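PDB 5UUJ: AlkZ from Streptomyces sahachiroi, which belongs to the AlkZ-like family of DNA glycosylases, as a single chain rich in helices that also carries a mixed five-stranded beta sheet. Local coordinates for residues F21-R25 and I281-G285; A53-P59 and H360-A364; P277-I281 and V322-R326. All coordinates share one frame; numbering follows the deposited sequence.

Following the chain from its N terminus, residues 21-25, in the loop after helix 9-19, meet strand 281-284 after 255 intervening residues, and contact 1 closes that loop. Contact 2 starts within it, at the end of helix 45-53, and finishes beyond it on helix 351-365, so the two cross; R25 and R282 pack against H360 where they touch. Contact 3 is more local: residues 277-281 meet 322-326, with I281 shared with contact 1, and its loop lies inside that of contact 2. Contacts 1 and 2 tie N-terminal loops to the edge of the beta sheet and to helix 351-365; contact 3 joins the lead-in to strand 281-284 to the neighbouring hairpin.

Contact 1: residues F21-R25 and I281-G285; sequences FLEPR and IRLLG
R282 reaches out from its strand into a charged cluster with E23 and R25 of the facing loop. Within the loop, R25 NE donates to E23 OE2 at 3.0 Å along a nearly straight line (167°); the acceptor lies in the guanidinium plane and is met on its syn side, though well out of the carboxylate plane. The same oxygen takes a salt bridge from R282 NH1 at 3.2 Å, but NH1 is modelled crowded against L22 O, which makes this bond doubtful. R25 has a second salt-bridge partner in E357 of helix 351-365, which is only a long, weak ion-pair partner of R282.

The flat groups are layered. R25 NH2 lies over the centre of the R282 guanidinium, 3.3 Å from R282 CZ, with the two planes 32° apart. The neighbouring acids probably offset the like charges. From the opposite face L22 CD2 comes up to R282 CZ at 3.8 Å, so the guanidinium lies between R25 NH2 on one face and L22 CD2 on the other. R282 gets there with CG anti to its backbone N (chi1 -166°) and a bend at chi2.

A Schellman motif ends helix 9-19 just before this loop: F21, with positive phi, is the C-prime residue, and its N and that of L22 bond back to Q18 O and M17 O. The opposing segment is an outermost strand of the mixed sheet, which pairs with strand 320-323.

Apolar packing completes the interface. L22 CD2 also meets L284 CD2 at 3.6 Å, the two side chains crossing at about a right angle, and Y290 of helix 289-292 touches both leucines.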
loop_
_atom_site.group_PDB
_atom_site.type_symbol
_atom_site.label_atom_id
_atom_site.label_comp_id
_atom_site.label_asym_id
_atom_site.label_seq_id
_atom_site.Cartn_x
_atom_site.Cartn_y
_atom_site.Cartn_z
ATOM N N PHE A 21 14.088 -3.008 -0.875
ATOM C CA PHE A 21 14.745 -3.960 0.021
ATOM C C PHE A 21 14.571 -5.416 -0.412
ATOM O O PHE A 21 14.594 -6.321 0.424
ATOM C CB PHE A 21 14.226 -3.797 1.456
ATOM C CG PHE A 21 14.360 -2.405 2.000
ATOM C CD1 PHE A 21 15.603 -1.804 2.100
ATOM C CD2 PHE A 21 13.246 -1.703 2.428
ATOM C CE1 PHE A 21 15.732 -0.522 2.609
ATOM C CE2 PHE A 21 13.368 -0.422 2.939
ATOM C CZ PHE A 21 14.612 0.169 3.029
ATOM N N LEU A 22 14.411 -5.644 -1.711
ATOM C CA LEU A 22 14.271 -7.001 -2.234
ATOM C C LEU A 22 15.619 -7.600 -2.642
ATOM O O LEU A 22 15.910 -8.748 -2.309
ATOM C CB LEU A 22 13.302 -7.018 -3.419
ATOM C CG LEU A 22 11.826 -6.836 -3.043
ATOM C CD1 LEU A 22 10.964 -6.666 -4.284
ATOM C CD2 LEU A 22 11.319 -8.009 -2.216
ATOM N N GLU A 23 16.431 -6.829 -3.363
ATOM C CA GLU A 23 17.773 -7.264 -3.764
ATOM C C GLU A 23 18.692 -6.049 -3.896
ATOM O O GLU A 23 18.401 -5.151 -4.683
ATOM C CB GLU A 23 17.744 -8.017 -5.101
ATOM C CG GLU A 23 16.899 -9.285 -5.129
ATOM C CD GLU A 23 17.459 -10.398 -4.256
ATOM O OE1 GLU A 23 18.693 -10.441 -4.049
ATOM O OE2 GLU A 23 16.656 -11.231 -3.779
ATOM N N PRO A 24 19.813 -6.016 -3.150
ATOM C CA PRO A 24 20.330 -7.026 -2.219
ATOM C C PRO A 24 19.531 -7.088 -0.924
ATOM O O PRO A 24 18.594 -6.312 -0.739
ATOM C CB PRO A 24 21.763 -6.557 -1.956
ATOM C CG PRO A 24 21.706 -5.088 -2.136
ATOM C CD PRO A 24 20.715 -4.852 -3.237
ATOM N N ARG A 25 19.909 -8.005 -0.042
ATOM C CA ARG A 25 19.169 -8.236 1.191
ATOM C C ARG A 25 19.796 -7.521 2.384
ATOM O O ARG A 25 20.997 -7.635 2.634
ATOM C CB ARG A 25 19.071 -9.738 1.469
ATOM C CG ARG A 25 17.942 -10.425 0.713
ATOM C CD ARG A 25 18.444 -11.524 -0.191
ATOM N NE ARG A 25 17.368 -12.076 -1.013
ATOM C CZ ARG A 25 16.552 -13.056 -0.634
ATOM N NH1 ARG A 25 16.676 -13.617 0.564
ATOM N NH2 ARG A 25 15.608 -13.480 -1.461
ATOM N N ILE A 281 15.461 -14.796 -9.402
ATOM C CA ILE A 281 14.103 -15.153 -9.008
ATOM C C ILE A 281 13.756 -14.541 -7.657
ATOM O O ILE A 281 14.595 -14.467 -6.759
ATOM C CB ILE A 281 13.922 -16.684 -8.924
ATOM C CG1 ILE A 281 14.336 -17.352 -10.237
ATOM C CG2 ILE A 281 12.480 -17.045 -8.572
ATOM C CD1 ILE A 281 13.542 -16.906 -11.441
ATOM N N ARG A 282 12.507 -14.114 -7.523
ATOM C CA ARG A 282 11.996 -13.610 -6.259
ATOM C C ARG A 282 10.564 -14.110 -6.066
ATOM O O ARG A 282 9.750 -14.052 -6.989
ATOM C CB ARG A 282 12.061 -12.080 -6.230
ATOM C CG ARG A 282 11.879 -11.461 -4.859
ATOM C CD ARG A 282 13.086 -11.670 -3.952
ATOM N NE ARG A 282 12.664 -11.724 -2.552
ATOM C CZ ARG A 282 13.293 -11.144 -1.532
ATOM N NH1 ARG A 282 14.405 -10.444 -1.713
ATOM N NH2 ARG A 282 12.796 -11.269 -0.311
ATOM N N LEU A 283 10.275 -14.631 -4.877
ATOM C CA LEU A 283 8.928 -15.070 -4.529
ATOM C C LEU A 283 8.294 -14.069 -3.575
ATOM O O LEU A 283 8.703 -13.953 -2.421
ATOM C CB LEU A 283 8.943 -16.464 -3.892
ATOM C CG LEU A 283 9.355 -17.641 -4.779
ATOM C CD1 LEU A 283 9.238 -18.945 -4.007
ATOM C CD2 LEU A 283 8.522 -17.702 -6.044
ATOM N N LEU A 284 7.293 -13.353 -4.072
ATOM C CA LEU A 284 6.613 -12.330 -3.292
ATOM C C LEU A 284 5.248 -12.825 -2.835
ATOM O O LEU A 284 4.571 -13.557 -3.557
ATOM C CB LEU A 284 6.461 -11.050 -4.115
ATOM C CG LEU A 284 7.748 -10.512 -4.750
ATOM C CD1 LEU A 284 7.448 -9.297 -5.613
ATOM C CD2 LEU A 284 8.782 -10.174 -3.690
ATOM N N GLY A 285 4.848 -12.424 -1.632
ATOM C CA GLY A 285 3.540 -12.774 -1.109
ATOM C C GLY A 285 2.432 -12.082 -1.880
ATOM O O GLY A 285 2.694 -11.322 -2.811
#

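Contact 2: residues A53-P59 and H360-A364; sequences ALRQAAP and HVARA
A53 and L54 bring the end of helix 45-53 against helix 351-365, where a type I beta turn from A53 to Q56, closed by Q56 N to A53 O at 3.1 Å, carries the chain away from its helix. A53 CB rests on A364 CB. L54 CD2 wedges between A364 CB and V361 CG2, 3.8 Å from each, and so packs against two residues spaced i, i+3 on helix 351-365. The backbone of L54 supplies the polar bond: H360 NE2 donates to L54 O at 2.9 Å, close to straight at 166°. The acceptor lies in the imidazole plane, while the donor stands above the carbonyl plane.

The ring is delivered by a first torsion that sets CG anti to the backbone N (chi1 -171°), carrying it off the helix into the bend of the loop. Next along, Q56 O approaches the ring edge, 3.2 Å from H360 CE1, and A57 O lies farther out in the ring plane. Of these three oxygens only L54 O is hydrogen-bonded to the ring; the other two are close to CE1.

P59 lies over one face of the H360 ring, its CG 3.5 Å from H360 CE1. Its CB packs on A364 and its CD on the R363 chain. At the P59 end, a water spans the segments, donating to R363 O at 3.1 Å and more weakly to P59 O.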
loop_
_atom_site.group_PDB
_atom_site.type_symbol
_atom_site.label_atom_id
_atom_site.label_comp_id
_atom_site.label_asym_id
_atom_site.label_seq_id
_atom_site.Cartn_x
_atom_site.Cartn_y
_atom_site.Cartn_z
ATOM N N ALA A 53 8.374 -9.292 6.122
ATOM C CA ALA A 53 9.341 -10.312 6.522
ATOM C C ALA A 53 10.208 -10.767 5.352
ATOM O O ALA A 53 11.396 -11.042 5.526
ATOM C CB ALA A 53 8.628 -11.505 7.135
ATOM N N LEU A 54 9.614 -10.850 4.165
ATOM C CA LEU A 54 10.354 -11.267 2.980
ATOM C C LEU A 54 11.409 -10.232 2.594
ATOM O O LEU A 54 12.356 -10.543 1.877
ATOM C CB LEU A 54 9.403 -11.510 1.808
ATOM C CG LEU A 54 8.500 -12.747 1.896
ATOM C CD1 LEU A 54 7.471 -12.726 0.780
ATOM C CD2 LEU A 54 9.308 -14.027 1.838
ATOM N N ARG A 55 11.248 -9.005 3.079
ATOM C CA ARG A 55 12.185 -7.927 2.773
ATOM C C ARG A 55 13.265 -7.792 3.848
ATOM O O ARG A 55 13.950 -6.769 3.939
ATOM C CB ARG A 55 11.419 -6.614 2.598
ATOM C CG ARG A 55 10.697 -6.541 1.266
ATOM C CD ARG A 55 9.838 -5.307 1.151
ATOM N NE ARG A 55 9.464 -5.042 -0.233
ATOM C CZ ARG A 55 8.480 -5.658 -0.881
ATOM N NH1 ARG A 55 7.759 -6.591 -0.276
ATOM N NH2 ARG A 55 8.216 -5.340 -2.140
ATOM N N GLN A 56 13.413 -8.843 4.650
ATOM C CA GLN A 56 14.442 -8.907 5.682
ATOM C C GLN A 56 15.333 -10.123 5.455
ATOM O O GLN A 56 14.837 -11.236 5.295
ATOM C CB GLN A 56 13.803 -8.969 7.068
ATOM C CG GLN A 56 13.022 -7.715 7.434
ATOM C CD GLN A 56 12.107 -7.919 8.625
ATOM O OE1 GLN A 56 11.593 -9.014 8.851
ATOM N NE2 GLN A 56 11.900 -6.860 9.396
ATOM N N ALA A 57 16.646 -9.897 5.438
ATOM C CA ALA A 57 17.622 -10.960 5.198
ATOM C C ALA A 57 17.387 -12.128 6.142
ATOM O O ALA A 57 17.490 -13.288 5.749
ATOM C CB ALA A 57 19.036 -10.428 5.355
ATOM N N ALA A 58 17.079 -11.800 7.391
ATOM C CA ALA A 58 16.632 -12.777 8.373
ATOM C C ALA A 58 15.171 -12.480 8.701
ATOM O O ALA A 58 14.894 -11.679 9.595
ATOM C CB ALA A 58 17.494 -12.722 9.626
ATOM N N PRO A 59 14.234 -13.104 7.959
ATOM C CA PRO A 59 12.796 -12.833 8.102
ATOM C C PRO A 59 12.318 -12.795 9.548
ATOM O O PRO A 59 12.573 -13.717 10.322
ATOM C CB PRO A 59 12.152 -13.993 7.345
ATOM C CG PRO A 59 13.128 -14.304 6.276
ATOM C CD PRO A 59 14.490 -14.087 6.888
ATOM N N HIS A 360 13.538 -19.088 2.154
ATOM C CA HIS A 360 13.362 -17.723 2.632
ATOM C C HIS A 360 11.900 -17.492 3.020
ATOM O O HIS A 360 11.609 -16.892 4.056
ATOM C CB HIS A 360 13.805 -16.729 1.557
ATOM C CG HIS A 360 13.862 -15.308 2.027
ATOM N ND1 HIS A 360 14.778 -14.867 2.953
ATOM C CD2 HIS A 360 13.122 -14.227 1.678
ATOM C CE1 HIS A 360 14.600 -13.572 3.163
ATOM N NE2 HIS A 360 13.603 -13.163 2.402
ATOM N N VAL A 361 10.987 -17.984 2.188
ATOM C CA VAL A 361 9.558 -17.885 2.459
ATOM C C VAL A 361 9.187 -18.715 3.685
ATOM O O VAL A 361 8.332 -18.319 4.476
ATOM C CB VAL A 361 8.721 -18.345 1.243
ATOM C CG1 VAL A 361 7.237 -18.452 1.594
ATOM C CG2 VAL A 361 8.913 -17.386 0.078
ATOM N N ALA A 362 9.832 -19.869 3.836
ATOM C CA ALA A 362 9.575 -20.742 4.974
ATOM C C ALA A 362 9.889 -20.021 6.280
ATOM O O ALA A 362 9.099 -20.052 7.225
ATOM C CB ALA A 362 10.393 -22.020 4.864
ATOM N N ARG A 363 11.045 -19.367 6.324
ATOM C CA ARG A 363 11.466 -18.630 7.509
ATOM C C ARG A 363 10.517 -17.464 7.776
ATOM O O ARG A 363 10.184 -17.171 8.925
ATOM C CB ARG A 363 12.900 -18.128 7.338
ATOM C CG ARG A 363 13.518 -17.499 8.583
ATOM C CD ARG A 363 13.816 -18.527 9.675
ATOM N NE ARG A 363 12.634 -18.862 10.468
ATOM C CZ ARG A 363 12.176 -18.135 11.487
ATOM N NH1 ARG A 363 12.791 -17.015 11.846
ATOM N NH2 ARG A 363 11.093 -18.527 12.146
ATOM N N ALA A 364 10.075 -16.811 6.704
ATOM C CA ALA A 364 9.141 -15.695 6.816
ATOM C C ALA A 364 7.750 -16.162 7.241
ATOM O O ALA A 364 6.935 -15.354 7.680
ATOM C CB ALA A 364 9.057 -14.941 5.498
HETATM O O HOH W 1 10.059 -14.612 10.697
#

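Contact 3: residues P277-I281 and V322-R326; sequences PCTGI and VKDGR
G280 and D324 grip each other twice. D324 N donates to G280 O at 3.0 Å, nearly straight (168°) and in the carbonyl plane, while G280 N donates to D324 OD1 at 3.1 Å with a more bent geometry. The aspartate's first torsion (chi1 -57°) sets the carboxylate beside its own backbone N, so that OD1 and N both face G280. Water 2 adds a bridge, donating to G280 O and accepting from G325 N.

Next to this pair, I281 and K323 form an antiparallel non-hydrogen-bonded pair with both side chains on one face of the sheet. I281 CD1 presses on K323 CG at 3.5 Å, a tight approach, and the lysine chain runs on to a weak salt bridge with D324 OD2. On the other flank C278 SG sits 3.4 Å from G325 N.

D324 and G325 lie in a type I' turn from K323 to R326, a two-residue beta hairpin closed by K323 N to R326 O and R326 N to K323 O. The hairpin joins strands 320-323 and 326-334. Strand 281-284 begins beside it, and helix 9-19 lies alongside: A14 touches C278, M17 touches V322, and R10 bonds C278 O.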
loop_
_atom_site.group_PDB
_atom_site.type_symbol
_atom_site.label_atom_id
_atom_site.label_comp_id
_atom_site.label_asym_id
_atom_site.label_seq_id
_atom_site.Cartn_x
_atom_site.Cartn_y
_atom_site.Cartn_z
ATOM N N PRO A 277 21.110 -4.578 -15.376
ATOM C CA PRO A 277 19.805 -5.182 -15.670
ATOM C C PRO A 277 19.407 -6.276 -14.682
ATOM O O PRO A 277 20.241 -7.081 -14.272
ATOM C CB PRO A 277 19.999 -5.767 -17.073
ATOM C CG PRO A 277 21.038 -4.925 -17.688
ATOM C CD PRO A 277 21.963 -4.517 -16.578
ATOM N N CYS A 278 18.132 -6.297 -14.313
ATOM C CA CYS A 278 17.626 -7.230 -13.316
ATOM C C CYS A 278 17.809 -8.688 -13.740
ATOM O O CYS A 278 17.498 -9.057 -14.875
ATOM C CB CYS A 278 16.144 -6.951 -13.044
ATOM S SG CYS A 278 15.435 -7.860 -11.644
ATOM N N THR A 279 18.327 -9.499 -12.819
ATOM C CA THR A 279 18.398 -10.949 -12.990
ATOM C C THR A 279 17.975 -11.651 -11.702
ATOM O O THR A 279 18.114 -11.095 -10.614
ATOM C CB THR A 279 19.816 -11.425 -13.365
ATOM O OG1 THR A 279 20.741 -11.035 -12.342
ATOM C CG2 THR A 279 20.256 -10.839 -14.695
ATOM N N GLY A 280 17.459 -12.869 -11.831
ATOM C CA GLY A 280 17.191 -13.715 -10.679
ATOM C C GLY A 280 15.720 -13.939 -10.385
ATOM O O GLY A 280 14.847 -13.352 -11.022
ATOM N N ILE A 281 15.461 -14.796 -9.402
ATOM C CA ILE A 281 14.103 -15.153 -9.008
ATOM C C ILE A 281 13.756 -14.541 -7.657
ATOM O O ILE A 281 14.595 -14.467 -6.759
ATOM C CB ILE A 281 13.922 -16.684 -8.924
ATOM C CG1 ILE A 281 14.336 -17.352 -10.237
ATOM C CG2 ILE A 281 12.480 -17.045 -8.572
ATOM C CD1 ILE A 281 13.542 -16.906 -11.441
ATOM N N VAL A 322 8.526 -13.655 -9.511
ATOM C CA VAL A 322 9.174 -12.613 -10.297
ATOM C C VAL A 322 10.520 -13.111 -10.816
ATOM O O VAL A 322 11.379 -13.525 -10.038
ATOM C CB VAL A 322 9.373 -11.328 -9.474
ATOM C CG1 VAL A 322 9.953 -10.225 -10.344
ATOM C CG2 VAL A 322 8.053 -10.875 -8.872
ATOM N N LYS A 323 10.686 -13.080 -12.136
ATOM C CA LYS A 323 11.943 -13.455 -12.777
ATOM C C LYS A 323 12.454 -12.308 -13.638
ATOM O O LYS A 323 11.767 -11.851 -14.551
ATOM C CB LYS A 323 11.772 -14.717 -13.628
ATOM C CG LYS A 323 13.040 -15.117 -14.380
ATOM C CD LYS A 323 12.953 -16.527 -14.937
ATOM C CE LYS A 323 14.266 -16.951 -15.585
ATOM N NZ LYS A 323 14.604 -16.127 -16.782
ATOM N N ASP A 324 13.667 -11.853 -13.339
ATOM C CA ASP A 324 14.271 -10.714 -14.022
ATOM C C ASP A 324 13.372 -9.479 -13.937
ATOM O O ASP A 324 13.363 -8.652 -14.845
ATOM C CB ASP A 324 14.567 -11.049 -15.490
ATOM C CG ASP A 324 15.467 -12.269 -15.647
ATOM O OD1 ASP A 324 16.129 -12.658 -14.664
ATOM O OD2 ASP A 324 15.512 -12.841 -16.757
ATOM N N GLY A 325 12.613 -9.370 -12.848
ATOM C CA GLY A 325 11.773 -8.210 -12.600
ATOM C C GLY A 325 10.337 -8.334 -13.090
ATOM O O GLY A 325 9.494 -7.512 -12.738
ATOM N N ARG A 326 10.062 -9.351 -13.902
ATOM C CA ARG A 326 8.734 -9.552 -14.479
ATOM C C ARG A 326 7.989 -10.696 -13.799
ATOM O O ARG A 326 8.596 -11.688 -13.403
ATOM C CB ARG A 326 8.839 -9.837 -15.980
ATOM C CG ARG A 326 9.374 -8.679 -16.799
ATOM C CD ARG A 326 9.415 -9.009 -18.286
ATOM N NE ARG A 326 8.081 -9.225 -18.848
ATOM C CZ ARG A 326 7.525 -10.417 -19.067
ATOM N NH1 ARG A 326 8.177 -11.541 -18.788
ATOM N NH2 ARG A 326 6.304 -10.484 -19.580
HETATM O O HOH W 2 13.412 -10.666 -10.365
#